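Local atomic coordinates of beta-hydroxyacyl-(Acyl-carrier-protein) dehydratase FabA/FabZ (Xenorhabdus doucetiae, PDB entry 6QSR), a protein that probably works as a hotdog-fold dehydratase of the dehydratase heterocomplex ApeI:P, which belongs to a type II polyketide synthase making aryl polyene pigments. Residues B[116-119]-B[120-123]; B[167-170]-B[171-175]. One frame throughout, in Å; residues are numbered along the deposited sequence. Where two conformers were deposited one is given.

Both interactions are local, between side chains a few residues apart, and both lie at the surface of a single hotdog-family chain, on opposite sides of its centre with about 27 Å between nearest atoms. Interaction 1 joins the end of strand 107-116 to the short strand 120-121 and gathers a thiol and an apolar branch near one buried phenylalanine ring. Interaction 2 stays inside helix 166-174, where four i+4 backbone hydrogen bonds cross between the segments and apolar side chains meet along one flank. Each supplies residues that pack on the partner chain, Cys116 and Pro119 in the first, Leu169, Leu172 and Ile173 in the second.

Interaction 1: residues B[116-119]-B[120-123]; sequences CQVP and AFTQ
In the conformer given, one of two deposited, Cys116 SG approaches the ring of Phe121 obliquely, 4.0 Å from CZ, in a sulfur-aromatic contact that bridges the bend between strand 107-116 and strand 120-121. The sulfur lies 4.8 Å from the ring centroid and 42° off the ring normal. Val118 reaches toward the same ring from CG2, also at a slant, and its nearest ring atom, CD2, is a looser 4.5 Å away. That methyl is closer to the backbone: CG2 sits 3.2 Å from Ala120 O, a close carbon-to-oxygen approach. In this conformer the thiol gets to the ring because SG is swung away from its own backbone N (chi1 -158°), while Phe121 CG lies opposite its carbonyl carbon (chi1 -57°), which brings the ring's far end back toward the preceding residues.

Farther out, Leu154 and Val155 of strand 152-162 pack on the Phe121 ring, and Val155 also touches Cys116. Backbone hydrogen bonds link Phe121 to Leu74, in the small antiparallel pair of strands 74-75 and 120-121, and Pro119 to Gly76. On the partner chain, AMP-dependent synthetase and ligase, Phe62 packs on Cys116 and Ser61 on Pro119. The side-chain contact is probably mainly dispersive, with a polarisable sulfur beside a buried aromatic ring when Cys116 takes this conformer, and backbone bonds to neighbouring segments help to hold the bend.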
ATOM      1  N   CYS B 116      -4.615 -12.630   3.745  1.00 21.61           N
ATOM      2  CA  CYS B 116      -5.971 -12.171   4.030  0.50 22.06           C
ATOM      3  C   CYS B 116      -6.919 -13.370   4.017  1.00 22.39           C
ATOM      4  O   CYS B 116      -6.854 -14.196   3.119  1.00 24.31           O
ATOM      5  CB  CYS B 116      -6.380 -11.126   2.983  0.50 21.50           C
ATOM      6  SG  CYS B 116      -7.702  -9.998   3.479  0.50 22.93           S
ATOM      7  N   GLN B 117      -7.802 -13.438   5.010  1.00 22.58           N
ATOM      8  CA  GLN B 117      -8.804 -14.499   5.088  1.00 24.30           C
ATOM      9  C   GLN B 117      -9.966 -14.265   4.118  1.00 24.97           C
ATOM     10  O   GLN B 117     -10.716 -15.197   3.825  1.00 26.90           O
ATOM     11  CB  GLN B 117      -9.353 -14.594   6.513  1.00 25.38           C
ATOM     12  CG  GLN B 117      -8.307 -14.947   7.558  1.00 27.32           C
ATOM     13  CD  GLN B 117      -7.705 -16.317   7.342  1.00 30.70           C
ATOM     14  OE1 GLN B 117      -8.338 -17.202   6.770  1.00 32.40           O
ATOM     15  NE2 GLN B 117      -6.477 -16.501   7.801  1.00 31.51           N
ATOM     16  N   VAL B 118     -10.118 -13.028   3.642  1.00 24.09           N
ATOM     17  CA  VAL B 118     -11.162 -12.669   2.675  1.00 25.54           C
ATOM     18  C   VAL B 118     -10.576 -11.868   1.517  1.00 23.66           C
ATOM     19  O   VAL B 118      -9.557 -11.197   1.689  1.00 24.09           O
ATOM     20  CB  VAL B 118     -12.319 -11.876   3.334  1.00 25.51           C
ATOM     21  CG1 VAL B 118     -13.049 -12.759   4.339  1.00 26.56           C
ATOM     22  CG2 VAL B 118     -11.837 -10.604   4.007  1.00 25.27           C
ATOM     23  N   PRO B 119     -11.204 -11.944   0.332  1.00 23.36           N
ATOM     24  CA  PRO B 119     -10.729 -11.182  -0.829  1.00 22.03           C
ATOM     25  C   PRO B 119     -11.007  -9.682  -0.746  1.00 20.49           C
ATOM     26  O   PRO B 119     -10.276  -8.890  -1.352  1.00 20.98           O
ATOM     27  CB  PRO B 119     -11.480 -11.823  -2.001  1.00 24.43           C
ATOM     28  CG  PRO B 119     -12.658 -12.499  -1.417  1.00 25.66           C
ATOM     29  CD  PRO B 119     -12.274 -12.894  -0.031  1.00 25.43           C
ATOM     30  N   ALA B 120     -12.044  -9.300  -0.004  1.00 19.76           N
ATOM     31  CA  ALA B 120     -12.374  -7.887   0.216  1.00 20.02           C
ATOM     32  C   ALA B 120     -12.998  -7.692   1.582  1.00 19.74           C
ATOM     33  O   ALA B 120     -13.540  -8.641   2.170  1.00 19.91           O
ATOM     34  CB  ALA B 120     -13.310  -7.377  -0.871  1.00 20.33           C
ATOM     35  N   PHE B 121     -12.905  -6.467   2.096  1.00 18.22           N
ATOM     36  CA  PHE B 121     -13.552  -6.116   3.365  1.00 18.98           C
ATOM     37  C   PHE B 121     -14.928  -5.542   3.074  1.00 20.34           C
ATOM     38  O   PHE B 121     -15.056  -4.543   2.358  1.00 19.18           O
ATOM     39  CB  PHE B 121     -12.715  -5.098   4.140  1.00 19.41           C
ATOM     40  CG  PHE B 121     -11.308  -5.556   4.422  1.00 19.60           C
ATOM     41  CD1 PHE B 121     -10.246  -5.101   3.650  1.00 19.16           C
ATOM     42  CD2 PHE B 121     -11.043  -6.441   5.466  1.00 20.95           C
ATOM     43  CE1 PHE B 121      -8.942  -5.522   3.915  1.00 20.33           C
ATOM     44  CE2 PHE B 121      -9.741  -6.863   5.740  1.00 20.70           C
ATOM     45  CZ  PHE B 121      -8.697  -6.410   4.948  1.00 21.15           C
ATOM     46  N   THR B 122     -15.956  -6.156   3.655  1.00 22.05           N
ATOM     47  CA  THR B 122     -17.326  -5.801   3.327  1.00 25.20           C
ATOM     48  C   THR B 122     -17.696  -4.430   3.890  1.00 24.24           C
ATOM     49  O   THR B 122     -17.222  -4.022   4.956  1.00 23.24           O
ATOM     50  CB  THR B 122     -18.327  -6.881   3.794  1.00 29.25           C
ATOM     51  OG1 THR B 122     -18.152  -7.125   5.185  1.00 33.59           O
ATOM     52  CG2 THR B 122     -18.107  -8.183   3.042  1.00 31.31           C
ATOM     53  N   GLN B 123     -18.521  -3.722   3.125  1.00 26.08           N
ATOM     54  CA  GLN B 123     -19.159  -2.472   3.525  1.00 27.39           C
ATOM     55  C   GLN B 123     -19.764  -2.596   4.922  1.00 26.64           C
ATOM     56  O   GLN B 123     -20.452  -3.577   5.207  1.00 26.12           O
ATOM     57  CB  GLN B 123     -20.283  -2.144   2.527  1.00 30.39           C
ATOM     58  CG  GLN B 123     -20.824  -0.731   2.622  1.00 33.76           C
ATOM     59  CD  GLN B 123     -20.309   0.138   1.498  1.00 41.36           C
ATOM     60  OE1 GLN B 123     -20.812   0.078   0.368  1.00 40.68           O
ATOM     61  NE2 GLN B 123     -19.285   0.939   1.791  1.00 45.35           N
TER

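Interaction 2: residues B[167-170]-B[171-175]; sequences TELI and QLINK
Leu169 and Ile173 meet through different first torsions: Leu169 CG points away from its own backbone N (chi1 -171°), whereas Ile173 CG1 lies beside its own (chi1 -70°) and carries CD1 back along the helix. The result is an i to i+4 contact on one flank of the C-terminal alpha-helix 166-174, with Ile173 CD1 3.9 Å from Leu169 CG and the two side chains slanting across each other. Leu172 joins less tightly, its CD1 facing Leu169 CD1. This flank is turned to the partner chain, AMP-dependent synthetase and ligase, where Gln36 packs on Leu169, Pro73 on Leu172 and Gln75 on Ile173.

Beneath the side chains runs the regular i+4 ladder of the helix. Gln171 N donates to Thr167 O, Leu172 N to Glu168 O and Ile173 N to Leu169 O, the last at 2.8 Å and nearly straight. The rung from Asn174 N to Ile170 O is more bent, at 135°, as the helix ends. On another side, Gln171 stretches out beyond CG so that OE1 comes 3.5 Å from the methyl CG2 of Thr167, a van der Waals approach of an amide oxygen to a carbon, while its CG comes close to Thr167 O. Glu168 turns away from the following residues; its OE1 is hydrogen-bonded to Tyr162 OH, which ties the first turn of the helix to the end of strand 152-162. Ile173 also covers the backbone it bonds to: its CG1 lies 3.2 Å from Leu169 O, the same oxygen that accepts the hydrogen of Ile173 N.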
ATOM      1  N   THR B 167      15.844  15.656   0.802  1.00 38.42           N
ATOM      2  CA  THR B 167      17.163  15.663   0.146  1.00 40.37           C
ATOM      3  C   THR B 167      17.678  14.249  -0.100  1.00 36.81           C
ATOM      4  O   THR B 167      18.267  13.966  -1.145  1.00 39.30           O
ATOM      5  CB  THR B 167      18.199  16.449   0.976  1.00 46.28           C
ATOM      6  OG1 THR B 167      17.688  17.756   1.257  1.00 45.86           O
ATOM      7  CG2 THR B 167      19.526  16.580   0.226  1.00 48.44           C
ATOM      8  N   GLU B 168      17.450  13.369   0.870  1.00 34.12           N
ATOM      9  CA  GLU B 168      17.790  11.952   0.744  1.00 35.95           C
ATOM     10  C   GLU B 168      17.055  11.331  -0.450  1.00 32.51           C
ATOM     11  O   GLU B 168      17.639  10.583  -1.239  1.00 34.74           O
ATOM     12  CB  GLU B 168      17.421  11.232   2.043  1.00 39.66           C
ATOM     13  CG  GLU B 168      18.014   9.847   2.217  1.00 47.51           C
ATOM     14  CD  GLU B 168      17.733   9.261   3.595  1.00 54.07           C
ATOM     15  OE1 GLU B 168      18.173   8.119   3.846  1.00 58.99           O
ATOM     16  OE2 GLU B 168      17.068   9.929   4.424  1.00 53.14           O
ATOM     17  N   LEU B 169      15.781  11.678  -0.581  1.00 30.93           N
ATOM     18  CA  LEU B 169      14.950  11.221  -1.690  1.00 34.88           C
ATOM     19  C   LEU B 169      15.436  11.723  -3.055  1.00 34.30           C
ATOM     20  O   LEU B 169      15.433  10.961  -4.025  1.00 33.92           O
ATOM     21  CB  LEU B 169      13.500  11.643  -1.451  1.00 37.12           C
ATOM     22  CG  LEU B 169      12.434  11.084  -2.383  1.00 40.44           C
ATOM     23  CD1 LEU B 169      12.394   9.571  -2.319  1.00 40.01           C
ATOM     24  CD2 LEU B 169      11.090  11.672  -1.989  1.00 46.92           C
ATOM     25  N   ILE B 170      15.846  12.992  -3.123  1.00 31.84           N
ATOM     26  CA  ILE B 170      16.453  13.569  -4.340  1.00 31.38           C
ATOM     27  C   ILE B 170      17.725  12.817  -4.740  1.00 30.97           C
ATOM     28  O   ILE B 170      17.920  12.504  -5.917  1.00 31.64           O
ATOM     29  CB  ILE B 170      16.782  15.080  -4.165  1.00 31.00           C
ATOM     30  CG1 ILE B 170      15.492  15.908  -4.098  1.00 34.04           C
ATOM     31  CG2 ILE B 170      17.666  15.596  -5.303  1.00 30.60           C
ATOM     32  CD1 ILE B 170      15.637  17.250  -3.397  1.00 37.04           C
ATOM     33  N   GLN B 171      18.592  12.569  -3.758  1.00 32.35           N
ATOM     34  CA  GLN B 171      19.816  11.783  -3.963  1.00 37.27           C
ATOM     35  C   GLN B 171      19.512  10.359  -4.437  1.00 37.10           C
ATOM     36  O   GLN B 171      20.198   9.839  -5.317  1.00 34.96           O
ATOM     37  CB  GLN B 171      20.666  11.755  -2.682  1.00 41.43           C
ATOM     38  CG  GLN B 171      21.313  13.100  -2.361  1.00 45.76           C
ATOM     39  CD  GLN B 171      21.938  13.170  -0.976  1.00 52.26           C
ATOM     40  OE1 GLN B 171      22.043  14.248  -0.390  1.00 55.21           O
ATOM     41  NE2 GLN B 171      22.365  12.030  -0.450  1.00 54.56           N
ATOM     42  N   LEU B 172      18.471   9.752  -3.863  1.00 36.89           N
ATOM     43  CA  LEU B 172      18.001   8.419  -4.275  1.00 40.12           C
ATOM     44  C   LEU B 172      17.532   8.445  -5.735  1.00 40.25           C
ATOM     45  O   LEU B 172      17.970   7.625  -6.546  1.00 39.83           O
ATOM     46  CB  LEU B 172      16.859   7.944  -3.357  1.00 43.15           C
ATOM     47  CG  LEU B 172      16.623   6.445  -3.130  1.00 48.35           C
ATOM     48  CD1 LEU B 172      15.380   6.271  -2.269  1.00 49.03           C
ATOM     49  CD2 LEU B 172      16.488   5.645  -4.415  1.00 52.90           C
ATOM     50  N   ILE B 173      16.657   9.400  -6.055  1.00 38.02           N
ATOM     51  CA  ILE B 173      16.123   9.574  -7.414  1.00 39.67           C
ATOM     52  C   ILE B 173      17.228   9.806  -8.459  1.00 40.01           C
ATOM     53  O   ILE B 173      17.116   9.319  -9.586  1.00 35.13           O
ATOM     54  CB  ILE B 173      15.073  10.723  -7.467  1.00 39.89           C
ATOM     55  CG1 ILE B 173      13.795  10.302  -6.729  1.00 39.34           C
ATOM     56  CG2 ILE B 173      14.720  11.110  -8.905  1.00 39.11           C
ATOM     57  CD1 ILE B 173      12.941  11.458  -6.253  1.00 42.08           C
ATOM     58  N   ASN B 174      18.286  10.528  -8.079  1.00 42.36           N
ATOM     59  CA  ASN B 174      19.314  10.982  -9.025  1.00 45.65           C
ATOM     60  C   ASN B 174      20.628  10.188  -9.040  1.00 53.44           C
ATOM     61  O   ASN B 174      21.307  10.178 -10.068  1.00 56.39           O
ATOM     62  CB  ASN B 174      19.616  12.469  -8.784  1.00 42.65           C
ATOM     63  CG  ASN B 174      18.522  13.374  -9.314  1.00 39.42           C
ATOM     64  OD1 ASN B 174      17.756  13.962  -8.551  1.00 41.68           O
ATOM     65  ND2 ASN B 174      18.432  13.476 -10.630  1.00 35.26           N
ATOM     66  N   LYS B 175      20.997   9.544  -7.928  1.00 58.76           N
ATOM     67  CA  LYS B 175      22.285   8.832  -7.834  1.00 61.64           C
ATOM     68  C   LYS B 175      22.086   7.326  -7.925  1.00 66.68           C
ATOM     69  O   LYS B 175      22.323   6.729  -8.976  1.00 71.89           O
ATOM     70  CB  LYS B 175      23.032   9.198  -6.545  1.00 58.55           C
ATOM     71  CG  LYS B 175      23.498  10.654  -6.496  1.00 61.55           C
ATOM     72  CD  LYS B 175      23.556  11.227  -5.081  1.00 65.29           C
ATOM     73  CE  LYS B 175      24.892  11.000  -4.385  1.00 70.55           C
ATOM     74  NZ  LYS B 175      25.382   9.593  -4.438  1.00 71.54           N
TER